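Local coordinates for tRNA (guanine(9)-N1)-methyltransferase (Schizosaccharomyces pombe, PDB 4JWH), which transfers a methyl group from S-adenosyl-L-methionine to N1 of guanine 9 in cytoplasmic tRNA, leaving S-adenosyl-L-homocysteine, at residues V107-F112 with L189-A194; K237-E242 with R268-A273; V254-E259 with M275-K280. All blocks are in the same frame, centred on the assembly; numbering follows the deposited sequence.

The three contacts lie around one molecule of S-adenosyl-L-homocysteine in the SPOUT methyltransferase domain. Contact 1 reaches across one strand of the parallel sheet, joining strands 105-109 and 189-192 near their ends, and closes before the others open. Contacts 2 and 3 interlock along the chain, in the order 237-242, 254-259, 268-273, 275-280, and both use helix 270-277; their centres are about 10 Å apart. The centre of contact 1 lies about 19 Å from that of contact 2 and about 17 Å from that of contact 3. Leu192, Leu238 and Val257, one from each contact, converge on the ligand, so the sheet, the loop after strand 234-236 and helix 254-267 all contribute to one cofactor pocket.

Contact 1: residues V107-F112 with L189-A194; sequences VLDCAF and LVYLSA. With SAH (S-adenosyl-L-homocysteine), chain C.
In Asp109 and Tyr191 alike CG lies anti to the backbone N, nearly exactly in the aspartate (chi1 172°) and less so in the tyrosine (chi1 -151°), which turns the two side chains to meet at about a right angle. They belong to the parallel sheet of the SPOUT fold, but to strands that are not neighbours: strand 208-212 runs between 105-109 and 189-192, and the link is made by side chains alone, across that middle strand. Tyr191 OH donates to Asp109 OD2 over 2.5 Å, a short bond. The acceptor uses its anti lone pair, the one turned away from OD1, and the carboxylate plane stands 73° from the phenol ring. OD2 is also paired with Lys227 of helix 223-231, so one carboxylate oxygen takes both a hydroxyl and an ammonium group. OD1 receives a weak bond from Ala111 N, just past the strand end.

Phe112 and Tyr191 approach each other from opposite directions, and Phe112 meets the hydroxyl with its ring edge: Tyr191 OH lies in the ring plane, 3.4 Å from Phe112 CZ and 3.6 Å from CE2. Cys224 and Ala228 of helix 223-231 pack on Tyr191, consistent with the burial of all three touching residues.

Just beyond Tyr191, the strand end serves the ligand. SAH O3' lies near the plane of the tyrosine ring, at its edge, which places the ribose next to the phenol. Leu192 CB approaches SAH N3 to 3.7 Å, and Ala194 CB comes within 3.4 Å of SAH N6 at the far end of the adenine. The ribose is held directly by the backbone: SAH O2' donates to Leu192 O over 2.8 Å.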
loop_
_atom_site.group_PDB
_atom_site.type_symbol
_atom_site.label_atom_id
_atom_site.label_comp_id
_atom_site.label_asym_id
_atom_site.label_seq_id
_atom_site.Cartn_x
_atom_site.Cartn_y
_atom_site.Cartn_z
ATOM N N VAL A 107 0.275 5.504 -1.137
ATOM C CA VAL A 107 0.800 5.907 0.170
ATOM C C VAL A 107 0.803 4.741 1.160
ATOM O O VAL A 107 -0.259 4.145 1.444
ATOM C CB VAL A 107 -0.063 7.031 0.789
ATOM C CG1 VAL A 107 0.388 7.370 2.176
ATOM C CG2 VAL A 107 -0.108 8.280 -0.121
ATOM N N LEU A 108 1.976 4.452 1.728
ATOM C CA LEU A 108 2.017 3.625 2.921
ATOM C C LEU A 108 1.866 4.532 4.150
ATOM O O LEU A 108 2.744 5.387 4.438
ATOM C CB LEU A 108 3.287 2.770 2.961
ATOM C CG LEU A 108 3.643 2.035 1.659
ATOM C CD1 LEU A 108 4.916 1.214 1.783
ATOM C CD2 LEU A 108 2.464 1.191 1.098
ATOM N N ASP A 109 0.724 4.381 4.837
ATOM C CA ASP A 109 0.411 5.195 6.000
ATOM C C ASP A 109 1.107 4.556 7.197
ATOM O O ASP A 109 0.629 3.566 7.752
ATOM C CB ASP A 109 -1.105 5.273 6.234
ATOM C CG ASP A 109 -1.480 5.962 7.547
ATOM O OD1 ASP A 109 -0.653 6.691 8.152
ATOM O OD2 ASP A 109 -2.643 5.814 7.954
ATOM N N CYS A 110 2.242 5.129 7.581
ATOM C CA CYS A 110 3.052 4.528 8.623
ATOM C C CYS A 110 2.823 5.161 9.987
ATOM O O CYS A 110 3.756 5.312 10.747
ATOM C CB CYS A 110 4.548 4.575 8.256
ATOM S SG CYS A 110 5.009 3.720 6.729
ATOM N N ALA A 111 1.579 5.480 10.305
ATOM C CA ALA A 111 1.227 6.111 11.573
ATOM C C ALA A 111 0.995 5.185 12.752
ATOM O O ALA A 111 0.590 5.659 13.822
ATOM C CB ALA A 111 -0.018 7.023 11.379
ATOM N N PHE A 112 1.254 3.884 12.601
ATOM C CA PHE A 112 0.783 2.904 13.629
ATOM C C PHE A 112 1.905 2.175 14.395
ATOM O O PHE A 112 1.678 1.117 14.982
ATOM C CB PHE A 112 -0.164 1.867 13.000
ATOM C CG PHE A 112 -1.174 2.464 12.075
ATOM C CD1 PHE A 112 -2.299 3.129 12.582
ATOM C CD2 PHE A 112 -0.994 2.390 10.696
ATOM C CE1 PHE A 112 -3.229 3.712 11.720
ATOM C CE2 PHE A 112 -1.914 2.956 9.833
ATOM C CZ PHE A 112 -3.037 3.623 10.343
ATOM N N LEU A 189 -7.972 11.348 -2.297
ATOM C CA LEU A 189 -7.480 10.289 -1.430
ATOM C C LEU A 189 -8.512 9.197 -1.311
ATOM O O LEU A 189 -9.708 9.479 -1.179
ATOM C CB LEU A 189 -7.179 10.824 -0.021
ATOM C CG LEU A 189 -5.971 11.744 0.124
ATOM C CD1 LEU A 189 -5.940 12.363 1.507
ATOM C CD2 LEU A 189 -4.641 11.035 -0.193
ATOM N N VAL A 190 -8.046 7.953 -1.348
ATOM C CA VAL A 190 -8.896 6.792 -1.059
ATOM C C VAL A 190 -8.072 5.911 -0.124
ATOM O O VAL A 190 -6.969 5.491 -0.473
ATOM C CB VAL A 190 -9.273 5.997 -2.357
ATOM C CG1 VAL A 190 -9.943 4.663 -2.009
ATOM C CG2 VAL A 190 -10.152 6.816 -3.301
ATOM N N TYR A 191 -8.607 5.636 1.067
ATOM C CA TYR A 191 -7.967 4.725 1.998
ATOM C C TYR A 191 -8.524 3.309 1.768
ATOM O O TYR A 191 -9.712 3.043 1.971
ATOM C CB TYR A 191 -8.210 5.177 3.443
ATOM C CG TYR A 191 -7.108 4.792 4.423
ATOM C CD1 TYR A 191 -6.532 5.753 5.240
ATOM C CD2 TYR A 191 -6.684 3.455 4.572
ATOM C CE1 TYR A 191 -5.534 5.431 6.153
ATOM C CE2 TYR A 191 -5.661 3.113 5.479
ATOM C CZ TYR A 191 -5.092 4.136 6.253
ATOM O OH TYR A 191 -4.120 3.893 7.167
ATOM N N LEU A 192 -7.652 2.409 1.339
ATOM C CA LEU A 192 -8.017 1.004 1.143
ATOM C C LEU A 192 -8.226 0.311 2.500
ATOM O O LEU A 192 -7.358 0.368 3.370
ATOM C CB LEU A 192 -6.922 0.314 0.331
ATOM C CG LEU A 192 -6.831 0.873 -1.117
ATOM C CD1 LEU A 192 -5.663 0.312 -1.858
ATOM C CD2 LEU A 192 -8.128 0.557 -1.906
ATOM N N SER A 193 -9.387 -0.321 2.675
ATOM C CA SER A 193 -9.699 -1.055 3.908
ATOM C C SER A 193 -10.602 -2.269 3.619
ATOM O O SER A 193 -11.599 -2.145 2.910
ATOM C CB SER A 193 -10.354 -0.113 4.956
ATOM O OG SER A 193 -10.956 -0.825 6.043
ATOM N N ALA A 194 -10.263 -3.427 4.175
ATOM C CA ALA A 194 -11.137 -4.597 4.036
ATOM C C ALA A 194 -12.542 -4.373 4.642
ATOM O O ALA A 194 -13.499 -5.049 4.283
ATOM C CB ALA A 194 -10.470 -5.825 4.632
HETATM N N SAH C . -6.831 -4.111 10.994
HETATM C CA SAH C . -5.959 -3.418 10.059
HETATM C CB SAH C . -5.112 -4.516 9.361
HETATM C CG SAH C . -4.938 -4.237 7.927
HETATM S SD SAH C . -3.926 -5.142 6.822
HETATM C C SAH C . -6.819 -2.428 9.284
HETATM O O SAH C . -6.666 -2.084 8.151
HETATM O OXT SAH C . -7.709 -1.869 9.852
HETATM C "C5'" SAH C . -2.923 -3.872 6.163
HETATM C "C4'" SAH C . -3.507 -2.992 5.063
HETATM O "O4'" SAH C . -3.730 -3.682 3.872
HETATM C "C3'" SAH C . -4.828 -2.273 5.366
HETATM O "O3'" SAH C . -4.652 -1.118 6.132
HETATM C "C2'" SAH C . -5.399 -2.001 4.018
HETATM O "O2'" SAH C . -4.869 -0.801 3.558
HETATM C "C1'" SAH C . -4.876 -3.183 3.245
HETATM N N9 SAH C . -5.887 -4.230 3.022
HETATM C C8 SAH C . -5.832 -5.461 3.446
HETATM N N7 SAH C . -6.840 -6.180 3.028
HETATM C C5 SAH C . -7.558 -5.403 2.276
HETATM C C6 SAH C . -8.791 -5.516 1.497
HETATM N N6 SAH C . -9.450 -6.645 1.459
HETATM N N1 SAH C . -9.212 -4.456 0.850
HETATM C C2 SAH C . -8.550 -3.314 0.884
HETATM N N3 SAH C . -7.451 -3.130 1.570
HETATM C C4 SAH C . -6.907 -4.117 2.270
#

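Contact 2: residues K237-E242 with R268-A273; sequences KLPIDE and RDWEKA. With SAH (S-adenosyl-L-homocysteine), chain C.
The adenine-binding loop after strand 234-236 rests on the first turn of helix 270-277, with Pro239 seated on the indole of Trp270. Pro239 is the centre of an inverse gamma turn, closed by a weak bond from Ile240 N to Leu238 O, and its CG reaches the indole. The contact is a CH-pi interaction: Pro239 CG stands 3.5 Å from the centroid of the Trp270 five-membered ring, only 8° off the ring normal. Leu238 CD2 meets the benzene part obliquely, 3.9 Å from Trp270 CZ3.

With CG of Trp270 anti to the carbonyl carbon (chi1 -63°), the indole lies under Pro239; its NE1 donates to Thr201 O, and Trp264 stacks on the ring. With an alanine here, Pro239 would probably be left without its aromatic platform and Thr201 O without the indole donor. Asp269 is the N-cap of this helix, accepting from Lys272 N at OD2 (3.2 Å) from well above the carboxylate plane.

On the ligand side, Ile240 CD1 lies 3.9 Å from SAH N6. Leu238 reads the adenine through its backbone, with Leu238 N donating to SAH N1 over 3.1 Å at a nearly straight 173°.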
loop_
_atom_site.group_PDB
_atom_site.type_symbol
_atom_site.label_atom_id
_atom_site.label_comp_id
_atom_site.label_asym_id
_atom_site.label_seq_id
_atom_site.Cartn_x
_atom_site.Cartn_y
_atom_site.Cartn_z
ATOM N N LYS A 237 -12.783 -1.385 -0.315
ATOM C CA LYS A 237 -12.138 -2.685 -0.226
ATOM C C LYS A 237 -11.876 -3.269 -1.601
ATOM O O LYS A 237 -12.568 -2.946 -2.561
ATOM C CB LYS A 237 -12.988 -3.656 0.579
ATOM C CG LYS A 237 -14.279 -4.038 -0.115
ATOM C CD LYS A 237 -15.132 -4.825 0.829
ATOM C CE LYS A 237 -16.618 -4.775 0.412
ATOM N NZ LYS A 237 -17.111 -6.134 0.750
ATOM N N LEU A 238 -10.880 -4.141 -1.684
ATOM C CA LEU A 238 -10.548 -4.841 -2.907
ATOM C C LEU A 238 -11.725 -5.736 -3.326
ATOM O O LEU A 238 -12.429 -6.280 -2.453
ATOM C CB LEU A 238 -9.290 -5.697 -2.715
ATOM C CG LEU A 238 -7.956 -4.934 -2.617
ATOM C CD1 LEU A 238 -6.824 -5.887 -2.335
ATOM C CD2 LEU A 238 -7.695 -4.169 -3.903
ATOM N N PRO A 239 -11.947 -5.884 -4.649
ATOM C CA PRO A 239 -13.087 -6.704 -5.113
ATOM C C PRO A 239 -12.775 -8.206 -5.015
ATOM O O PRO A 239 -12.855 -8.952 -5.995
ATOM C CB PRO A 239 -13.283 -6.246 -6.559
ATOM C CG PRO A 239 -11.912 -5.789 -7.008
ATOM C CD PRO A 239 -11.189 -5.289 -5.770
ATOM N N ILE A 240 -12.408 -8.625 -3.818
ATOM C CA ILE A 240 -11.887 -9.965 -3.588
ATOM C C ILE A 240 -13.005 -10.992 -3.747
ATOM O O ILE A 240 -12.881 -11.924 -4.545
ATOM C CB ILE A 240 -11.209 -10.063 -2.208
ATOM C CG1 ILE A 240 -9.796 -9.512 -2.281
ATOM C CG2 ILE A 240 -11.157 -11.490 -1.735
ATOM C CD1 ILE A 240 -9.014 -9.674 -1.008
ATOM N N ASP A 241 -14.093 -10.809 -3.006
ATOM C CA ASP A 241 -15.286 -11.622 -3.214
ATOM C C ASP A 241 -15.677 -11.432 -4.683
ATOM O O ASP A 241 -15.514 -10.333 -5.221
ATOM C CB ASP A 241 -16.412 -11.168 -2.277
ATOM N N GLU A 242 -16.175 -12.469 -5.350
ATOM C CA GLU A 242 -16.501 -13.754 -4.753
ATOM C C GLU A 242 -15.485 -14.837 -5.120
ATOM O O GLU A 242 -15.819 -16.032 -5.161
ATOM C CB GLU A 242 -17.913 -14.185 -5.201
ATOM N N ARG A 268 -5.237 -4.796 -15.901
ATOM C CA ARG A 268 -6.608 -4.241 -15.803
ATOM C C ARG A 268 -7.722 -5.289 -15.618
ATOM O O ARG A 268 -8.871 -5.123 -16.089
ATOM C CB ARG A 268 -6.879 -3.230 -16.919
ATOM C CG ARG A 268 -5.997 -1.978 -16.789
ATOM C CD ARG A 268 -6.238 -1.002 -17.916
ATOM N NE ARG A 268 -7.479 -0.254 -17.723
ATOM C CZ ARG A 268 -7.561 0.918 -17.085
ATOM N NH1 ARG A 268 -6.467 1.487 -16.573
ATOM N NH2 ARG A 268 -8.747 1.517 -16.948
ATOM N N ASP A 269 -7.369 -6.332 -14.864
ATOM C CA ASP A 269 -8.152 -7.547 -14.677
ATOM C C ASP A 269 -7.880 -7.940 -13.222
ATOM O O ASP A 269 -6.729 -8.262 -12.855
ATOM C CB ASP A 269 -7.600 -8.576 -15.694
ATOM C CG ASP A 269 -8.219 -9.976 -15.569
ATOM O OD1 ASP A 269 -8.037 -10.765 -16.532
ATOM O OD2 ASP A 269 -8.866 -10.300 -14.556
ATOM N N TRP A 270 -8.895 -7.876 -12.358
ATOM C CA TRP A 270 -8.617 -8.188 -10.952
ATOM C C TRP A 270 -8.334 -9.666 -10.780
ATOM O O TRP A 270 -7.530 -10.033 -9.943
ATOM C CB TRP A 270 -9.727 -7.752 -9.976
ATOM C CG TRP A 270 -9.935 -6.289 -9.944
ATOM C CD1 TRP A 270 -10.911 -5.585 -10.593
ATOM C CD2 TRP A 270 -9.180 -5.340 -9.191
ATOM N NE1 TRP A 270 -10.781 -4.244 -10.319
ATOM C CE2 TRP A 270 -9.731 -4.067 -9.455
ATOM C CE3 TRP A 270 -8.060 -5.437 -8.341
ATOM C CZ2 TRP A 270 -9.210 -2.894 -8.900
ATOM C CZ3 TRP A 270 -7.538 -4.266 -7.783
ATOM C CH2 TRP A 270 -8.118 -3.008 -8.076
ATOM N N GLU A 271 -8.993 -10.506 -11.579
ATOM C CA GLU A 271 -8.857 -11.964 -11.402
ATOM C C GLU A 271 -7.415 -12.410 -11.632
ATOM O O GLU A 271 -6.893 -13.219 -10.877
ATOM C CB GLU A 271 -9.884 -12.737 -12.247
ATOM C CG GLU A 271 -11.315 -12.280 -11.865
ATOM C CD GLU A 271 -12.453 -13.004 -12.571
ATOM O OE1 GLU A 271 -12.535 -12.946 -13.821
ATOM O OE2 GLU A 271 -13.273 -13.626 -11.852
ATOM N N LYS A 272 -6.764 -11.840 -12.641
ATOM C CA LYS A 272 -5.388 -12.191 -12.934
ATOM C C LYS A 272 -4.461 -11.762 -11.809
ATOM O O LYS A 272 -3.538 -12.489 -11.463
ATOM C CB LYS A 272 -4.915 -11.592 -14.249
ATOM C CG LYS A 272 -3.746 -12.367 -14.809
ATOM C CD LYS A 272 -3.449 -11.982 -16.227
ATOM C CE LYS A 272 -2.160 -12.668 -16.670
ATOM N NZ LYS A 272 -1.826 -12.296 -18.076
ATOM N N ALA A 273 -4.692 -10.565 -11.273
ATOM C CA ALA A 273 -3.860 -10.003 -10.214
ATOM C C ALA A 273 -3.977 -10.889 -8.963
ATOM O O ALA A 273 -2.958 -11.279 -8.360
ATOM C CB ALA A 273 -4.301 -8.580 -9.924
HETATM N N SAH C . -6.831 -4.111 10.994
HETATM C CA SAH C . -5.959 -3.418 10.059
HETATM C CB SAH C . -5.112 -4.516 9.361
HETATM C CG SAH C . -4.938 -4.237 7.927
HETATM S SD SAH C . -3.926 -5.142 6.822
HETATM C C SAH C . -6.819 -2.428 9.284
HETATM O O SAH C . -6.666 -2.084 8.151
HETATM O OXT SAH C . -7.709 -1.869 9.852
HETATM C "C5'" SAH C . -2.923 -3.872 6.163
HETATM C "C4'" SAH C . -3.507 -2.992 5.063
HETATM O "O4'" SAH C . -3.730 -3.682 3.872
HETATM C "C3'" SAH C . -4.828 -2.273 5.366
HETATM O "O3'" SAH C . -4.652 -1.118 6.132
HETATM C "C2'" SAH C . -5.399 -2.001 4.018
HETATM O "O2'" SAH C . -4.869 -0.801 3.558
HETATM C "C1'" SAH C . -4.876 -3.183 3.245
HETATM N N9 SAH C . -5.887 -4.230 3.022
HETATM C C8 SAH C . -5.832 -5.461 3.446
HETATM N N7 SAH C . -6.840 -6.180 3.028
HETATM C C5 SAH C . -7.558 -5.403 2.276
HETATM C C6 SAH C . -8.791 -5.516 1.497
HETATM N N6 SAH C . -9.450 -6.645 1.459
HETATM N N1 SAH C . -9.212 -4.456 0.850
HETATM C C2 SAH C . -8.550 -3.314 0.884
HETATM N N3 SAH C . -7.451 -3.130 1.570
HETATM C C4 SAH C . -6.907 -4.117 2.270
#

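Contact 3: residues V254-E259 with M275-K280; sequences VNQVFE and MEVIPK. With SAH (S-adenosyl-L-homocysteine), chain C.
Val277 packs against Gln256 and Glu259 where the last turn of helix 270-277 comes back alongside the start of helix 254-267, the two forming a helical hairpin. Gln256 and Val277 have the closest CA atoms, 6.6 Å apart.

The van der Waals contacts centre on the two methyls of Val277, which meet residues one turn apart on the facing helix. Val277 CG1 lies 4.0 Å from Gln256 CG, and the same methyl is 3.7 Å from Glu259 OE2. With CG1 anti to the backbone N (chi1 173°), Val277 CG2 falls beside that nitrogen and reaches Glu259 CB at 3.9 Å. Past the helix end, Ile278 CG2 touches the amide of Gln256, 3.7 Å from NE2.

The polar link between the segments runs through water. Gln256 NE2 donates over 2.9 Å to a water molecule that in turn donates to Val277 O, thereby bridging the helix end to the glutamine amide. The other end of that amide, OE1, bonds to Thr253 N, so both ends are held.

Within helix 254-267, Asn255 ND2 donates to Glu259 OE1, one turn on, over 3.0 Å at 175°; the acceptor lies in the asparagine amide plane, whereas the donor stands 52° out of the carboxylate plane.

The ligand contact comes from Val257, which points away from the hairpin partner: its CG2 lies 3.5 Å from SAH N9.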
loop_
_atom_site.group_PDB
_atom_site.type_symbol
_atom_site.label_atom_id
_atom_site.label_comp_id
_atom_site.label_asym_id
_atom_site.label_seq_id
_atom_site.Cartn_x
_atom_site.Cartn_y
_atom_site.Cartn_z
ATOM N N VAL A 254 0.327 -5.764 3.685
ATOM C CA VAL A 254 0.680 -4.513 2.999
ATOM C C VAL A 254 1.223 -4.798 1.591
ATOM O O VAL A 254 0.730 -4.249 0.606
ATOM C CB VAL A 254 1.700 -3.693 3.810
ATOM C CG1 VAL A 254 2.182 -2.475 3.003
ATOM C CG2 VAL A 254 1.108 -3.277 5.181
ATOM N N ASN A 255 2.206 -5.693 1.489
ATOM C CA ASN A 255 2.823 -5.945 0.182
ATOM C C ASN A 255 1.898 -6.704 -0.755
ATOM O O ASN A 255 1.972 -6.514 -1.951
ATOM C CB ASN A 255 4.172 -6.688 0.272
ATOM C CG ASN A 255 4.013 -8.103 0.791
ATOM O OD1 ASN A 255 3.779 -8.289 1.970
ATOM N ND2 ASN A 255 4.042 -9.098 -0.111
ATOM N N GLN A 256 1.049 -7.574 -0.233
ATOM C CA GLN A 256 0.092 -8.274 -1.115
ATOM C C GLN A 256 -0.862 -7.278 -1.783
ATOM O O GLN A 256 -1.163 -7.366 -2.980
ATOM C CB GLN A 256 -0.692 -9.350 -0.356
ATOM C CG GLN A 256 0.120 -10.632 -0.117
ATOM C CD GLN A 256 -0.621 -11.633 0.751
ATOM O OE1 GLN A 256 -1.352 -11.248 1.664
ATOM N NE2 GLN A 256 -0.433 -12.931 0.467
ATOM N N VAL A 257 -1.328 -6.316 -1.007
ATOM C CA VAL A 257 -2.271 -5.323 -1.525
ATOM C C VAL A 257 -1.544 -4.468 -2.549
ATOM O O VAL A 257 -2.026 -4.256 -3.646
ATOM C CB VAL A 257 -2.795 -4.436 -0.361
ATOM C CG1 VAL A 257 -3.534 -3.211 -0.906
ATOM C CG2 VAL A 257 -3.724 -5.273 0.521
ATOM N N PHE A 258 -0.349 -4.004 -2.198
ATOM C CA PHE A 258 0.448 -3.220 -3.161
ATOM C C PHE A 258 0.645 -3.967 -4.478
ATOM O O PHE A 258 0.422 -3.415 -5.568
ATOM C CB PHE A 258 1.817 -2.803 -2.614
ATOM C CG PHE A 258 2.589 -1.974 -3.592
ATOM C CD1 PHE A 258 2.420 -0.600 -3.623
ATOM C CD2 PHE A 258 3.398 -2.575 -4.549
ATOM C CE1 PHE A 258 3.096 0.193 -4.585
ATOM C CE2 PHE A 258 4.053 -1.806 -5.521
ATOM C CZ PHE A 258 3.888 -0.413 -5.524
ATOM N N GLU A 259 1.107 -5.217 -4.377
ATOM C CA GLU A 259 1.357 -6.050 -5.540
ATOM C C GLU A 259 0.096 -6.229 -6.391
ATOM O O GLU A 259 0.144 -6.216 -7.645
ATOM C CB GLU A 259 1.913 -7.414 -5.093
ATOM C CG GLU A 259 3.335 -7.364 -4.512
ATOM C CD GLU A 259 3.655 -8.629 -3.704
ATOM O OE1 GLU A 259 4.694 -8.667 -3.037
ATOM O OE2 GLU A 259 2.818 -9.579 -3.703
ATOM N N MET A 275 -4.928 -14.053 -8.977
ATOM C CA MET A 275 -4.372 -15.369 -9.336
ATOM C C MET A 275 -2.856 -15.410 -9.191
ATOM O O MET A 275 -2.271 -16.424 -8.784
ATOM C CB MET A 275 -4.842 -15.806 -10.722
ATOM C CG MET A 275 -6.340 -16.142 -10.741
ATOM S SD MET A 275 -6.962 -16.656 -12.353
ATOM C CE MET A 275 -6.561 -18.413 -12.306
ATOM N N GLU A 276 -2.231 -14.273 -9.452
ATOM C CA GLU A 276 -0.792 -14.160 -9.354
ATOM C C GLU A 276 -0.319 -13.972 -7.909
ATOM O O GLU A 276 0.681 -14.539 -7.499
ATOM C CB GLU A 276 -0.309 -13.012 -10.255
ATOM C CG GLU A 276 1.135 -13.129 -10.696
ATOM C CD GLU A 276 1.400 -14.367 -11.548
ATOM O OE1 GLU A 276 0.691 -14.583 -12.569
ATOM O OE2 GLU A 276 2.330 -15.126 -11.181
ATOM N N VAL A 277 -1.046 -13.192 -7.123
ATOM C CA VAL A 277 -0.545 -12.853 -5.794
ATOM C C VAL A 277 -1.073 -13.823 -4.750
ATOM O O VAL A 277 -0.381 -14.171 -3.811
ATOM C CB VAL A 277 -0.886 -11.393 -5.440
ATOM C CG1 VAL A 277 -0.545 -11.069 -4.017
ATOM C CG2 VAL A 277 -0.175 -10.449 -6.419
ATOM N N ILE A 278 -2.304 -14.260 -4.913
ATOM C CA ILE A 278 -2.906 -15.166 -3.939
ATOM C C ILE A 278 -3.551 -16.372 -4.687
ATOM O O ILE A 278 -4.764 -16.568 -4.639
ATOM C CB ILE A 278 -3.902 -14.378 -2.991
ATOM C CG1 ILE A 278 -4.937 -13.582 -3.810
ATOM C CG2 ILE A 278 -3.132 -13.405 -2.077
ATOM C CD1 ILE A 278 -6.170 -13.163 -3.053
ATOM N N PRO A 279 -2.744 -17.156 -5.429
ATOM C CA PRO A 279 -3.410 -18.236 -6.178
ATOM C C PRO A 279 -4.120 -19.206 -5.227
ATOM O O PRO A 279 -3.625 -19.460 -4.141
ATOM C CB PRO A 279 -2.266 -18.949 -6.898
ATOM C CG PRO A 279 -1.017 -18.506 -6.241
ATOM C CD PRO A 279 -1.277 -17.185 -5.574
ATOM N N LYS A 280 -5.272 -19.716 -5.638
ATOM C CA LYS A 280 -6.052 -20.635 -4.806
ATOM C C LYS A 280 -5.313 -21.969 -4.586
ATOM O O LYS A 280 -5.415 -22.576 -3.526
ATOM C CB LYS A 280 -7.456 -20.819 -5.394
HETATM N N SAH C . -6.831 -4.111 10.994
HETATM C CA SAH C . -5.959 -3.418 10.059
HETATM C CB SAH C . -5.112 -4.516 9.361
HETATM C CG SAH C . -4.938 -4.237 7.927
HETATM S SD SAH C . -3.926 -5.142 6.822
HETATM C C SAH C . -6.819 -2.428 9.284
HETATM O O SAH C . -6.666 -2.084 8.151
HETATM O OXT SAH C . -7.709 -1.869 9.852
HETATM C "C5'" SAH C . -2.923 -3.872 6.163
HETATM C "C4'" SAH C . -3.507 -2.992 5.063
HETATM O "O4'" SAH C . -3.730 -3.682 3.872
HETATM C "C3'" SAH C . -4.828 -2.273 5.366
HETATM O "O3'" SAH C . -4.652 -1.118 6.132
HETATM C "C2'" SAH C . -5.399 -2.001 4.018
HETATM O "O2'" SAH C . -4.869 -0.801 3.558
HETATM C "C1'" SAH C . -4.876 -3.183 3.245
HETATM N N9 SAH C . -5.887 -4.230 3.022
HETATM C C8 SAH C . -5.832 -5.461 3.446
HETATM N N7 SAH C . -6.840 -6.180 3.028
HETATM C C5 SAH C . -7.558 -5.403 2.276
HETATM C C6 SAH C . -8.791 -5.516 1.497
HETATM N N6 SAH C . -9.450 -6.645 1.459
HETATM N N1 SAH C . -9.212 -4.456 0.850
HETATM C C2 SAH C . -8.550 -3.314 0.884
HETATM N N3 SAH C . -7.451 -3.130 1.570
HETATM C C4 SAH C . -6.907 -4.117 2.270
HETATM O O HOH W 1 1.103 -13.698 -1.808
#